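Local coordinates for iron-containing superoxide dismutase B2 (Trypanosoma brucei, PDB 3ESF), which probably protects cells from oxidative damage by converting superoxide to hydrogen peroxide and oxygen at a mononuclear iron centre, at residues H76-Y79 against W80-S84. The protein carries 1 engineered substitution. Residues are numbered along the deposited sequence; the frame is centred on the assembly and turned at random.
Sequences HNFY and WESMS. With FE (Fe (III) ion), chain E.
The last turn of helix 64-81, one of the two helices of the alpha-hairpin domain that supply an iron ligand, runs out here, and the Tyr79 ring meets Met83 and Trp80 on the same side. The Met83 chain bends at its last torsion (chi3 -64°) and lays CE over one face of the phenol, 3.6 Å from Tyr79 CZ. SD follows at a slant, 3.8 Å from Tyr79 CE1, making this a Met-aromatic contact with a CH-pi component. On its CE2 side the phenol meets the six-membered ring of Trp80: Tyr79 CE2 lies 3.6 Å from Trp80 CZ3, the planes inclined at 44°, an oblique pair. CG of Tyr79 is anti to the backbone N (chi1 176°), which places the ring on the side of Trp80 and Met83, and its OH is hydrogen-bonded to Tyr178.

One turn back, His76 gives the iron its NE2 at 2.2 Å; His28, Asp161, His165 and a water complete the site in this Fe/Mn superoxide dismutase fold. His76 ND1 is hydrogen-bonded to Gln72 O, a second-shell link that helps fix the rotation of the imidazole. His76 O accepts the nearly straight bond from Trp80 N and also lies over one face of the indole, 3.0 Å from Trp80 CD1. Trp80 NE1 is hydrogen-bonded to His33 ND1, on the other arm of the hairpin.

Ser82 follows the last helical residue, Glu81. Ser82 N makes two weak, bent bonds, to Phe78 O and Tyr79 O, while OG reaches back to Phe78 O at 2.7 Å, arriving from above the carbonyl plane. Phe78 O so receives one short bond from OG and a weak one from N, and OG also pairs with Thr159 N, tying the helix end to strand 154-161 of the C-terminal domain.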
ATOM      1  N   HIS A  76     -13.092   5.018   4.990  1.00 19.12           N
ATOM      2  CA  HIS A  76     -13.905   4.160   4.119  1.00 19.23           C
ATOM      3  C   HIS A  76     -15.359   4.556   4.087  1.00 19.22           C
ATOM      4  O   HIS A  76     -15.997   4.493   3.048  1.00 19.36           O
ATOM      5  CB  HIS A  76     -13.769   2.695   4.530  1.00 18.87           C
ATOM      6  CG  HIS A  76     -12.465   2.097   4.125  1.00 19.16           C
ATOM      7  ND1 HIS A  76     -11.305   2.294   4.842  1.00 17.78           N
ATOM      8  CD2 HIS A  76     -12.120   1.390   3.026  1.00 19.12           C
ATOM      9  CE1 HIS A  76     -10.305   1.708   4.211  1.00 20.69           C
ATOM     10  NE2 HIS A  76     -10.768   1.175   3.094  1.00 18.73           N
ATOM     11  N   ASN A  77     -15.909   4.925   5.246  1.00 19.54           N
ATOM     12  CA  ASN A  77     -17.275   5.451   5.298  1.00 19.17           C
ATOM     13  C   ASN A  77     -17.401   6.649   4.351  1.00 19.06           C
ATOM     14  O   ASN A  77     -18.340   6.737   3.539  1.00 17.54           O
ATOM     15  CB  ASN A  77     -17.667   5.886   6.725  1.00 19.44           C
ATOM     16  CG  ASN A  77     -17.914   4.699   7.676  1.00 18.97           C
ATOM     17  OD1 ASN A  77     -18.059   3.556   7.248  1.00 18.65           O
ATOM     18  ND2 ASN A  77     -18.017   4.999   8.972  1.00 17.14           N
ATOM     19  N   PHE A  78     -16.444   7.559   4.470  1.00 18.22           N
ATOM     20  CA  PHE A  78     -16.451   8.791   3.692  1.00 18.86           C
ATOM     21  C   PHE A  78     -16.258   8.496   2.192  1.00 18.82           C
ATOM     22  O   PHE A  78     -16.898   9.113   1.330  1.00 19.13           O
ATOM     23  CB  PHE A  78     -15.348   9.733   4.216  1.00 19.04           C
ATOM     24  CG  PHE A  78     -15.622  11.176   3.939  1.00 19.81           C
ATOM     25  CD1 PHE A  78     -16.559  11.882   4.701  1.00 20.14           C
ATOM     26  CD2 PHE A  78     -14.969  11.831   2.911  1.00 19.04           C
ATOM     27  CE1 PHE A  78     -16.827  13.228   4.437  1.00 19.74           C
ATOM     28  CE2 PHE A  78     -15.220  13.180   2.650  1.00 18.80           C
ATOM     29  CZ  PHE A  78     -16.149  13.871   3.411  1.00 18.21           C
ATOM     30  N   TYR A  79     -15.371   7.550   1.900  1.00 18.92           N
ATOM     31  CA  TYR A  79     -15.152   7.041   0.532  1.00 19.34           C
ATOM     32  C   TYR A  79     -16.424   6.519  -0.172  1.00 18.98           C
ATOM     33  O   TYR A  79     -16.678   6.893  -1.306  1.00 19.11           O
ATOM     34  CB  TYR A  79     -14.110   5.922   0.601  1.00 18.87           C
ATOM     35  CG  TYR A  79     -13.816   5.195  -0.701  1.00 19.90           C
ATOM     36  CD1 TYR A  79     -13.402   5.897  -1.844  1.00 17.72           C
ATOM     37  CD2 TYR A  79     -13.931   3.796  -0.775  1.00 19.74           C
ATOM     38  CE1 TYR A  79     -13.087   5.223  -3.025  1.00 20.79           C
ATOM     39  CE2 TYR A  79     -13.647   3.118  -1.934  1.00 19.72           C
ATOM     40  CZ  TYR A  79     -13.206   3.822  -3.062  1.00 20.55           C
ATOM     41  OH  TYR A  79     -12.902   3.129  -4.219  1.00 20.93           O
ATOM     42  N   TRP A  80     -17.176   5.623   0.471  1.00 19.49           N
ATOM     43  CA  TRP A  80     -18.410   5.100  -0.119  1.00 19.75           C
ATOM     44  C   TRP A  80     -19.408   6.219  -0.374  1.00 19.78           C
ATOM     45  O   TRP A  80     -20.062   6.223  -1.411  1.00 19.57           O
ATOM     46  CB  TRP A  80     -19.085   3.993   0.722  1.00 20.27           C
ATOM     47  CG  TRP A  80     -18.226   2.817   1.041  1.00 21.33           C
ATOM     48  CD1 TRP A  80     -17.972   2.307   2.283  1.00 21.07           C
ATOM     49  CD2 TRP A  80     -17.497   1.991   0.113  1.00 21.83           C
ATOM     50  NE1 TRP A  80     -17.119   1.238   2.191  1.00 20.06           N
ATOM     51  CE2 TRP A  80     -16.809   1.016   0.879  1.00 20.51           C
ATOM     52  CE3 TRP A  80     -17.353   1.985  -1.289  1.00 20.53           C
ATOM     53  CZ2 TRP A  80     -16.003   0.030   0.297  1.00 21.14           C
ATOM     54  CZ3 TRP A  80     -16.543   1.008  -1.873  1.00 20.34           C
ATOM     55  CH2 TRP A  80     -15.877   0.042  -1.077  1.00 21.07           C
ATOM     56  N   GLU A  81     -19.528   7.162   0.563  1.00 19.61           N
ATOM     57  CA  GLU A  81     -20.396   8.325   0.389  1.00 19.72           C
ATOM     58  C   GLU A  81     -19.933   9.296  -0.704  1.00 19.46           C
ATOM     59  O   GLU A  81     -20.741  10.027  -1.272  1.00 19.20           O
ATOM     60  CB  GLU A  81     -20.591   9.064   1.717  1.00 19.81           C
ATOM     61  CG  GLU A  81     -21.501   8.322   2.704  1.00 23.69           C
ATOM     62  CD  GLU A  81     -22.940   8.168   2.206  1.00 28.57           C
ATOM     63  OE1 GLU A  81     -23.294   8.733   1.147  1.00 29.77           O
ATOM     64  OE2 GLU A  81     -23.741   7.481   2.893  1.00 32.37           O
ATOM     65  N   SER A  82     -18.634   9.271  -1.005  1.00 19.01           N
ATOM     66  CA  SER A  82     -18.013  10.102  -2.046  1.00 19.21           C
ATOM     67  C   SER A  82     -18.286   9.575  -3.464  1.00 19.49           C
ATOM     68  O   SER A  82     -17.850  10.179  -4.463  1.00 19.69           O
ATOM     69  CB  SER A  82     -16.494  10.201  -1.811  1.00 18.66           C
ATOM     70  OG  SER A  82     -16.193  10.903  -0.602  1.00 16.41           O
ATOM     71  N   MET A  83     -19.018   8.460  -3.542  1.00 19.18           N
ATOM     72  CA  MET A  83     -19.369   7.832  -4.819  1.00 19.35           C
ATOM     73  C   MET A  83     -20.849   7.523  -4.887  1.00 19.44           C
ATOM     74  O   MET A  83     -21.514   7.382  -3.845  1.00 19.84           O
ATOM     75  CB  MET A  83     -18.534   6.569  -5.042  1.00 19.41           C
ATOM     76  CG  MET A  83     -17.015   6.787  -4.890  1.00 19.57           C
ATOM     77  SD  MET A  83     -16.087   5.304  -5.298  1.00 19.92           S
ATOM     78  CE  MET A  83     -16.652   4.134  -4.021  1.00 18.96           C
ATOM     79  N   SER A  84     -21.376   7.452  -6.112  1.00 19.08           N
ATOM     80  CA  SER A  84     -22.791   7.196  -6.333  1.00 18.98           C
ATOM     81  C   SER A  84     -23.002   6.612  -7.721  1.00 18.79           C
ATOM     82  O   SER A  84     -22.254   6.939  -8.652  1.00 18.80           O
ATOM     83  CB  SER A  84     -23.596   8.490  -6.165  1.00 18.93           C
ATOM     84  OG  SER A  84     -24.904   8.345  -6.664  1.00 19.77           O
TER
HETATM   85 FE    FE E 198      -9.624   0.651   1.342  1.00 21.69          FE
HETATM   86  O   HOH W   1      -7.967   1.668   2.232  1.00 20.31           O